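PDB 5T99: glycoside Hydrolase from Bacteroides uniformis, which probably hydrolyses galactosidic linkages in agarose-derived oligosaccharides as a family 2 glycoside hydrolase, and binds the sugar mimic d-galacto-isofagomine. Local coordinates for residues D369-E374 against T397-R402; W391-L396 against A435-E440. One frame throughout, in Å; residues are numbered along the deposited sequence.

Interaction 1 of 2, residues D369-E374 against T397-R402; sequences DEAFDE and TSLIMR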
ATOM      1  N   ASP A 369      -9.385  -2.822   4.859  1.00 13.53           N
ATOM      2  CA  ASP A 369      -9.613  -1.796   3.845  1.00 13.70           C
ATOM      3  C   ASP A 369     -10.339  -0.643   4.541  1.00 14.03           C
ATOM      4  O   ASP A 369     -11.517  -0.785   4.923  1.00 14.34           O
ATOM      5  CB  ASP A 369     -10.463  -2.431   2.743  1.00 14.01           C
ATOM      6  CG  ASP A 369     -10.406  -1.709   1.417  1.00 14.35           C
ATOM      7  OD1 ASP A 369      -9.859  -0.592   1.320  1.00 14.32           O
ATOM      8  OD2 ASP A 369     -10.964  -2.293   0.446  1.00 14.81           O
ATOM      9  N   GLU A 370      -9.636   0.478   4.745  1.00 14.10           N
ATOM     10  CA  GLU A 370     -10.089   1.556   5.645  1.00 14.12           C
ATOM     11  C   GLU A 370     -10.622   2.771   4.884  1.00 14.31           C
ATOM     12  O   GLU A 370      -9.995   3.249   3.956  1.00 14.25           O
ATOM     13  CB  GLU A 370      -8.962   1.976   6.589  1.00 14.36           C
ATOM     14  CG  GLU A 370      -9.395   2.930   7.701  1.00 14.44           C
ATOM     15  CD  GLU A 370      -8.434   2.952   8.871  1.00 14.68           C
ATOM     16  OE1 GLU A 370      -7.380   3.629   8.780  1.00 14.62           O
ATOM     17  OE2 GLU A 370      -8.734   2.283   9.889  1.00 14.88           O
ATOM     18  N   ALA A 371     -11.776   3.277   5.299  1.00 14.70           N
ATOM     19  CA  ALA A 371     -12.489   4.291   4.531  1.00 15.37           C
ATOM     20  C   ALA A 371     -12.081   5.731   4.858  1.00 15.65           C
ATOM     21  O   ALA A 371     -11.873   6.518   3.934  1.00 15.71           O
ATOM     22  CB  ALA A 371     -13.996   4.130   4.730  1.00 15.76           C
ATOM     23  N   PHE A 372     -11.989   6.064   6.152  1.00 15.69           N
ATOM     24  CA  PHE A 372     -11.935   7.461   6.608  1.00 16.37           C
ATOM     25  C   PHE A 372     -11.023   7.660   7.804  1.00 16.72           C
ATOM     26  O   PHE A 372     -10.832   6.750   8.618  1.00 16.92           O
ATOM     27  CB  PHE A 372     -13.326   7.965   7.028  1.00 16.79           C
ATOM     28  CG  PHE A 372     -14.401   7.760   5.997  1.00 17.12           C
ATOM     29  CD1 PHE A 372     -14.300   8.341   4.748  1.00 17.21           C
ATOM     30  CD2 PHE A 372     -15.526   6.995   6.291  1.00 17.11           C
ATOM     31  CE1 PHE A 372     -15.292   8.151   3.794  1.00 17.57           C
ATOM     32  CE2 PHE A 372     -16.523   6.803   5.348  1.00 17.46           C
ATOM     33  CZ  PHE A 372     -16.411   7.383   4.092  1.00 17.48           C
ATOM     34  N   ASP A 373     -10.494   8.875   7.919  1.00 17.25           N
ATOM     35  CA  ASP A 373      -9.675   9.299   9.066  1.00 17.96           C
ATOM     36  C   ASP A 373     -10.437  10.210  10.040  1.00 18.40           C
ATOM     37  O   ASP A 373     -10.005  10.392  11.182  1.00 19.37           O
ATOM     38  CB  ASP A 373      -8.403   9.995   8.569  1.00 17.89           C
ATOM     39  CG  ASP A 373      -7.482  10.409   9.693  1.00 17.85           C
ATOM     40  OD1 ASP A 373      -7.098   9.538  10.509  1.00 17.13           O
ATOM     41  OD2 ASP A 373      -7.145  11.614   9.763  1.00 18.19           O
ATOM     42  N   GLU A 374     -11.551  10.788   9.601  1.00 18.77           N
ATOM     43  CA  GLU A 374     -12.451  11.533  10.505  1.00 19.33           C
ATOM     44  C   GLU A 374     -13.889  11.451   9.994  1.00 18.75           C
ATOM     45  O   GLU A 374     -14.105  11.197   8.814  1.00 17.95           O
ATOM     46  CB  GLU A 374     -12.004  12.998  10.636  1.00 19.49           C
ATOM     47  CG  GLU A 374     -12.044  13.787   9.336  1.00 19.83           C
ATOM     48  CD  GLU A 374     -11.552  15.220   9.485  1.00 19.82           C
ATOM     49  OE1 GLU A 374     -10.454  15.427  10.015  1.00 20.38           O
ATOM     50  OE2 GLU A 374     -12.254  16.145   9.046  1.00 19.89           O
ATOM     51  N   THR A 397     -20.099   3.235   0.296  1.00 15.95           N
ATOM     52  CA  THR A 397     -20.728   2.381  -0.689  1.00 16.05           C
ATOM     53  C   THR A 397     -19.790   2.163  -1.879  1.00 16.24           C
ATOM     54  O   THR A 397     -19.584   1.026  -2.298  1.00 15.67           O
ATOM     55  CB  THR A 397     -22.095   2.927  -1.145  1.00 16.09           C
ATOM     56  OG1 THR A 397     -23.000   2.904  -0.035  1.00 16.20           O
ATOM     57  CG2 THR A 397     -22.692   2.082  -2.312  1.00 15.86           C
ATOM     58  N   SER A 398     -19.197   3.240  -2.383  1.00 16.60           N
ATOM     59  CA  SER A 398     -18.259   3.149  -3.519  1.00 16.99           C
ATOM     60  C   SER A 398     -17.043   2.269  -3.217  1.00 16.83           C
ATOM     61  O   SER A 398     -16.610   1.500  -4.074  1.00 17.37           O
ATOM     62  CB  SER A 398     -17.792   4.540  -3.955  1.00 17.50           C
ATOM     63  OG  SER A 398     -16.898   4.430  -5.040  1.00 18.67           O
ATOM     64  N   LEU A 399     -16.509   2.373  -2.002  1.00 16.18           N
ATOM     65  CA  LEU A 399     -15.397   1.535  -1.570  1.00 16.11           C
ATOM     66  C   LEU A 399     -15.764   0.037  -1.578  1.00 16.19           C
ATOM     67  O   LEU A 399     -15.031  -0.797  -2.102  1.00 15.71           O
ATOM     68  CB  LEU A 399     -14.949   1.950  -0.165  1.00 16.14           C
ATOM     69  CG  LEU A 399     -13.946   1.036   0.547  1.00 16.25           C
ATOM     70  CD1 LEU A 399     -12.632   1.026  -0.226  1.00 16.54           C
ATOM     71  CD2 LEU A 399     -13.753   1.458   1.997  1.00 16.34           C
ATOM     72  N   ILE A 400     -16.887  -0.300  -0.962  1.00 16.36           N
ATOM     73  CA  ILE A 400     -17.280  -1.701  -0.824  1.00 16.38           C
ATOM     74  C   ILE A 400     -17.646  -2.302  -2.190  1.00 16.74           C
ATOM     75  O   ILE A 400     -17.264  -3.430  -2.482  1.00 15.84           O
ATOM     76  CB  ILE A 400     -18.400  -1.854   0.219  1.00 16.31           C
ATOM     77  CG1 ILE A 400     -17.834  -1.531   1.607  1.00 16.13           C
ATOM     78  CG2 ILE A 400     -18.990  -3.261   0.198  1.00 16.81           C
ATOM     79  CD1 ILE A 400     -18.882  -1.330   2.673  1.00 16.23           C
ATOM     80  N   MET A 401     -18.331  -1.526  -3.026  1.00 17.37           N
ATOM     81  CA  MET A 401     -18.672  -1.961  -4.381  1.00 18.61           C
ATOM     82  C   MET A 401     -17.412  -2.217  -5.229  1.00 18.08           C
ATOM     83  O   MET A 401     -17.350  -3.194  -5.986  1.00 18.36           O
ATOM     84  CB  MET A 401     -19.555  -0.919  -5.078  1.00 20.49           C
ATOM     85  CG  MET A 401     -20.926  -0.706  -4.457  1.00 22.09           C
ATOM     86  SD  MET A 401     -22.018  -2.095  -4.721  1.00 26.80           S
ATOM     87  CE  MET A 401     -22.554  -1.706  -6.393  1.00 25.79           C
ATOM     88  N   ARG A 402     -16.413  -1.349  -5.073  1.00 16.69           N
ATOM     89  CA  ARG A 402     -15.134  -1.474  -5.771  1.00 15.86           C
ATOM     90  C   ARG A 402     -14.342  -2.694  -5.312  1.00 15.24           C
ATOM     91  O   ARG A 402     -13.785  -3.408  -6.151  1.00 14.50           O
ATOM     92  CB  ARG A 402     -14.280  -0.208  -5.544  1.00 15.97           C
ATOM     93  CG  ARG A 402     -13.050  -0.053  -6.433  1.00 15.96           C
ATOM     94  CD  ARG A 402     -12.137   1.095  -5.991  1.00 15.79           C
ATOM     95  NE  ARG A 402     -11.406   0.756  -4.775  1.00 15.78           N
ATOM     96  CZ  ARG A 402     -10.328   1.389  -4.304  1.00 15.96           C
ATOM     97  NH1 ARG A 402      -9.796   2.450  -4.930  1.00 16.29           N
ATOM     98  NH2 ARG A 402      -9.760   0.942  -3.187  1.00 15.51           N
TER
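Leu399 reaches from its helix with both methyl groups to the end of the strand, setting one on Asp369 and the other on Ala371. The apolar part is the meeting of Leu399 CD2 with Ala371 CB at 3.8 Å; the same methyl also lies 4.0 Å from Ala371 CA. Leu399 has CG anti to its backbone N (chi1 170°), and a chi2 of 64° then spreads the two branches over both partners.

The second kind of contact is between methyl and carboxylate. Leu399 CD1 lies 3.6 Å from Asp369 OD1 and 3.8 Å from Asp369 OD2, with Asp369 CG hardly farther, so the methyl sits above the carboxylate plane, offset to the oxygen side, near both oxygens. The two side chains run past each other in opposite directions. With both methyls gone, an alanine at Leu399 would be likely to open a gap beside Ala371 and leave the Asp369 carboxylate without the methyl that lies against it. No hydrogen bond spans the segments. Arg402 brings an opposite charge near, but its NH2 stays 4.8 Å from Asp369 OD1, too far for a salt bridge, and instead donates to the carbonyl of Pro352. Any influence on the carboxylate would therefore be through space.

Glu370, next in the strand, turns from the helix to the inner side of the barrel, where its carboxylate is held by Ser413, Arg346 and His349; the Glu370 side chain is about 8 Å from the bound d-galacto-isofagomine. Strand 366-370 pairs in parallel with strand 409-416, and helix 388-403 is the crossover between them in a beta-alpha-beta unit. Leu399 thus packs the helix onto its own preceding strand, with Pro351 also against it and helix 354-363 alongside Asp369 and Arg402.

Interaction 2 of 2, residues W391-L396 against A435-E440; sequences WSKKDL and ADICRE. With EDO (1,2-ethanediol), chain L.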
ATOM      1  N   TRP A 391     -21.584  13.008   1.639  1.00 22.47           N
ATOM      2  CA  TRP A 391     -20.793  12.025   0.881  1.00 21.47           C
ATOM      3  C   TRP A 391     -20.470  10.682   1.558  1.00 21.14           C
ATOM      4  O   TRP A 391     -20.094   9.730   0.855  1.00 20.36           O
ATOM      5  CB  TRP A 391     -19.486  12.675   0.435  1.00 21.54           C
ATOM      6  CG  TRP A 391     -19.680  13.645  -0.659  1.00 22.17           C
ATOM      7  CD1 TRP A 391     -19.899  14.991  -0.543  1.00 22.30           C
ATOM      8  CD2 TRP A 391     -19.689  13.353  -2.057  1.00 22.24           C
ATOM      9  NE1 TRP A 391     -20.030  15.555  -1.785  1.00 22.28           N
ATOM     10  CE2 TRP A 391     -19.905  14.577  -2.737  1.00 22.41           C
ATOM     11  CE3 TRP A 391     -19.525  12.178  -2.807  1.00 21.89           C
ATOM     12  CZ2 TRP A 391     -19.968  14.661  -4.144  1.00 22.28           C
ATOM     13  CZ3 TRP A 391     -19.588  12.256  -4.208  1.00 22.11           C
ATOM     14  CH2 TRP A 391     -19.814  13.492  -4.859  1.00 22.23           C
ATOM     15  N   SER A 392     -20.616  10.587   2.883  1.00 20.88           N
ATOM     16  CA  SER A 392     -20.145   9.396   3.624  1.00 21.14           C
ATOM     17  C   SER A 392     -20.753   8.092   3.133  1.00 20.58           C
ATOM     18  O   SER A 392     -20.025   7.120   2.934  1.00 19.39           O
ATOM     19  CB  SER A 392     -20.384   9.524   5.135  1.00 21.23           C
ATOM     20  OG  SER A 392     -21.748   9.739   5.431  1.00 21.27           O
ATOM     21  N   LYS A 393     -22.072   8.076   2.939  1.00 20.93           N
ATOM     22  CA  LYS A 393     -22.737   6.883   2.409  1.00 22.08           C
ATOM     23  C   LYS A 393     -22.249   6.558   1.003  1.00 21.54           C
ATOM     24  O   LYS A 393     -21.955   5.399   0.709  1.00 19.93           O
ATOM     25  CB  LYS A 393     -24.278   6.983   2.423  1.00 22.75           C
ATOM     26  CG  LYS A 393     -24.954   5.720   1.883  1.00 23.65           C
ATOM     27  CD  LYS A 393     -26.471   5.781   1.834  1.00 24.57           C
ATOM     28  CE  LYS A 393     -27.094   5.588   3.193  1.00 26.81           C
ATOM     29  NZ  LYS A 393     -28.475   5.048   3.080  1.00 28.65           N
ATOM     30  N   LYS A 394     -22.189   7.575   0.145  1.00 22.29           N
ATOM     31  CA  LYS A 394     -21.748   7.375  -1.234  1.00 23.91           C
ATOM     32  C   LYS A 394     -20.305   6.848  -1.312  1.00 21.57           C
ATOM     33  O   LYS A 394     -20.020   5.944  -2.110  1.00 20.14           O
ATOM     34  CB  LYS A 394     -21.871   8.656  -2.071  1.00 27.32           C
ATOM     35  CG  LYS A 394     -23.291   9.070  -2.423  1.00 31.38           C
ATOM     36  CD  LYS A 394     -23.353   9.776  -3.785  1.00 35.47           C
ATOM     37  CE  LYS A 394     -23.408   8.756  -4.935  1.00 38.86           C
ATOM     38  NZ  LYS A 394     -23.006   9.316  -6.263  1.00 40.32           N
ATOM     39  N   ASP A 395     -19.413   7.409  -0.496  1.00 19.38           N
ATOM     40  CA  ASP A 395     -18.012   6.988  -0.511  1.00 18.78           C
ATOM     41  C   ASP A 395     -17.784   5.594   0.077  1.00 17.51           C
ATOM     42  O   ASP A 395     -17.006   4.816  -0.477  1.00 16.79           O
ATOM     43  CB  ASP A 395     -17.095   8.028   0.155  1.00 18.66           C
ATOM     44  CG  ASP A 395     -16.825   9.224  -0.742  1.00 18.84           C
ATOM     45  OD1 ASP A 395     -16.660   9.010  -1.971  1.00 18.58           O
ATOM     46  OD2 ASP A 395     -16.785  10.374  -0.221  1.00 18.48           O
ATOM     47  N   LEU A 396     -18.448   5.279   1.181  1.00 16.28           N
ATOM     48  CA  LEU A 396     -18.294   3.959   1.764  1.00 16.17           C
ATOM     49  C   LEU A 396     -18.939   2.903   0.859  1.00 16.20           C
ATOM     50  O   LEU A 396     -18.386   1.807   0.681  1.00 16.01           O
ATOM     51  CB  LEU A 396     -18.880   3.895   3.165  1.00 15.86           C
ATOM     52  CG  LEU A 396     -18.786   2.538   3.861  1.00 15.54           C
ATOM     53  CD1 LEU A 396     -17.341   2.091   4.001  1.00 15.83           C
ATOM     54  CD2 LEU A 396     -19.443   2.623   5.217  1.00 15.61           C
ATOM     55  N   ALA A 435     -21.285   1.058  10.149  1.00 14.52           N
ATOM     56  CA  ALA A 435     -21.292  -0.390  10.267  1.00 14.50           C
ATOM     57  C   ALA A 435     -22.508  -1.025   9.592  1.00 14.49           C
ATOM     58  O   ALA A 435     -22.384  -2.110   9.032  1.00 14.57           O
ATOM     59  CB  ALA A 435     -21.216  -0.809  11.721  1.00 14.50           C
ATOM     60  N   ASP A 436     -23.676  -0.371   9.655  1.00 14.33           N
ATOM     61  CA  ASP A 436     -24.885  -0.912   9.010  1.00 14.22           C
ATOM     62  C   ASP A 436     -24.746  -0.975   7.494  1.00 14.04           C
ATOM     63  O   ASP A 436     -25.153  -1.955   6.890  1.00 13.79           O
ATOM     64  CB  ASP A 436     -26.145  -0.126   9.384  1.00 14.19           C
ATOM     65  CG  ASP A 436     -26.556  -0.313  10.837  1.00 14.38           C
ATOM     66  OD1 ASP A 436     -26.067  -1.257  11.504  1.00 14.34           O
ATOM     67  OD2 ASP A 436     -27.372   0.515  11.318  1.00 14.43           O
ATOM     68  N   ILE A 437     -24.147   0.061   6.902  1.00 14.26           N
ATOM     69  CA  ILE A 437     -23.818   0.088   5.467  1.00 14.16           C
ATOM     70  C   ILE A 437     -22.866  -1.047   5.076  1.00 14.25           C
ATOM     71  O   ILE A 437     -23.067  -1.670   4.038  1.00 14.41           O
ATOM     72  CB  ILE A 437     -23.232   1.447   5.052  1.00 13.91           C
ATOM     73  CG1 ILE A 437     -24.315   2.526   5.112  1.00 13.79           C
ATOM     74  CG2 ILE A 437     -22.640   1.405   3.648  1.00 14.02           C
ATOM     75  CD1 ILE A 437     -23.738   3.908   5.349  1.00 14.16           C
ATOM     76  N   CYS A 438     -21.852  -1.317   5.900  1.00 14.33           N
ATOM     77  CA  CYS A 438     -20.981  -2.485   5.682  1.00 14.67           C
ATOM     78  C   CYS A 438     -21.785  -3.791   5.640  1.00 14.95           C
ATOM     79  O   CYS A 438     -21.603  -4.610   4.729  1.00 14.00           O
ATOM     80  CB  CYS A 438     -19.883  -2.589   6.742  1.00 14.42           C
ATOM     81  SG  CYS A 438     -18.682  -1.244   6.713  1.00 14.71           S
ATOM     82  N   ARG A 439     -22.675  -3.955   6.617  1.00 15.54           N
ATOM     83  CA  ARG A 439     -23.497  -5.154   6.741  1.00 16.67           C
ATOM     84  C   ARG A 439     -24.509  -5.295   5.609  1.00 17.63           C
ATOM     85  O   ARG A 439     -24.771  -6.401   5.162  1.00 16.80           O
ATOM     86  CB  ARG A 439     -24.218  -5.202   8.100  1.00 16.81           C
ATOM     87  CG  ARG A 439     -24.724  -6.604   8.439  1.00 17.39           C
ATOM     88  CD  ARG A 439     -25.413  -6.724   9.796  1.00 17.96           C
ATOM     89  NE  ARG A 439     -24.695  -6.047  10.885  1.00 18.19           N
ATOM     90  CZ  ARG A 439     -24.966  -4.826  11.352  1.00 18.37           C
ATOM     91  NH1 ARG A 439     -25.952  -4.076  10.854  1.00 18.67           N
ATOM     92  NH2 ARG A 439     -24.229  -4.331  12.329  1.00 18.78           N
ATOM     93  N   GLU A 440     -25.073  -4.173   5.162  1.00 20.07           N
ATOM     94  CA  GLU A 440     -26.050  -4.167   4.068  1.00 22.05           C
ATOM     95  C   GLU A 440     -25.361  -4.550   2.765  1.00 20.33           C
ATOM     96  O   GLU A 440     -25.888  -5.383   2.037  1.00 20.28           O
ATOM     97  CB  GLU A 440     -26.814  -2.814   4.003  1.00 26.18           C
ATOM     98  CG  GLU A 440     -27.191  -2.211   2.631  1.00 31.84           C
ATOM     99  CD  GLU A 440     -27.527  -0.692   2.721  1.00 38.44           C
ATOM    100  OE1 GLU A 440     -28.256  -0.291   3.671  1.00 43.05           O
ATOM    101  OE2 GLU A 440     -27.048   0.114   1.864  1.00 40.83           O
TER
HETATM  102  C1  EDO L 910     -26.532  -9.211   1.001  1.00 44.11           C
HETATM  103  O1  EDO L 910     -26.875  -7.877   1.384  1.00 43.92           O
HETATM  104  C2  EDO L 910     -25.608  -9.198  -0.211  1.00 44.27           C
HETATM  105  O2  EDO L 910     -26.070  -8.256  -1.178  1.00 42.57           O
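The helical segments 391-396 and 435-440 run in the same general direction, with axes 10.6 Å apart at closest approach and crossing at -35°, and Lys393 and Ile437 have the nearest pair of CA atoms at 7.5 Å. Packing between them is apolar, with no hydrogen bond across. Leu396 CD2 meets Ile437 CG2 at 3.8 Å, and Leu396 CG comes almost as near to that methyl. The beta-branch of Ile437 divides the work: CG2, anti to the backbone N, faces Leu396, while CG1 stands anti to the carbonyl carbon (chi1 -69°) and carries CD1 toward Lys393. Leu396 CD2 also approaches Cys438 SG at 4.2 Å, roughly at right angles to its contact with Ile437 CG2, so one methyl touches two successive residues of the second helix.

At the exposed edge, the aliphatic stem of Lys393 lies obliquely over Ile437, with CG 4.1 Å from CD1. Its chain bends at chi3, and NZ ends 5.3 Å from Glu440 OE2; the two opposite charges are near without forming a salt bridge. Within the second helix, Arg439 NH1 donates to Asp436 OD1 at 2.9 Å, nearly straight at 162°; the acceptor lies close to the guanidinium plane, whereas the donor comes from above the carboxylate plane. Lys432 bonds the other oxygen, OD2, so Asp436 is gripped by two cations. The backbone O of Glu440 accepts a bond from O1 of an ethanediol, probably from the crystallisation liquor.

Ser392 OG is tied to Tyr433 OH of helix 427-441, and Cys438 also rests on Trp412 and Ile414 of strand 409-416. Helices 388-403 and 427-441 lead into and follow that strand, and their side-by-side packing is that of consecutive outer helices in the TIM barrel of family 2 glycoside hydrolases.

Helix 388-403 takes part in both contacts, using Leu399 toward strand 366-370 in interaction 1 and Leu396 toward helix 427-441 in interaction 2. Their centres lie 8 Å apart, and they join directly where Ala371 CB meets Leu396 CD1 at 4.0 Å and where Ile400 CD1 packs on the backbone of Cys438. Interaction 1 lies deeper: all its touching residues are buried, and a leucine is set against a carboxylate and an alanine. Interaction 2 is broader and farther out, grading from a buried aliphatic centre to an exposed lysine edge. One fixes helix to barrel strand, the other helix to helix in the outer layer.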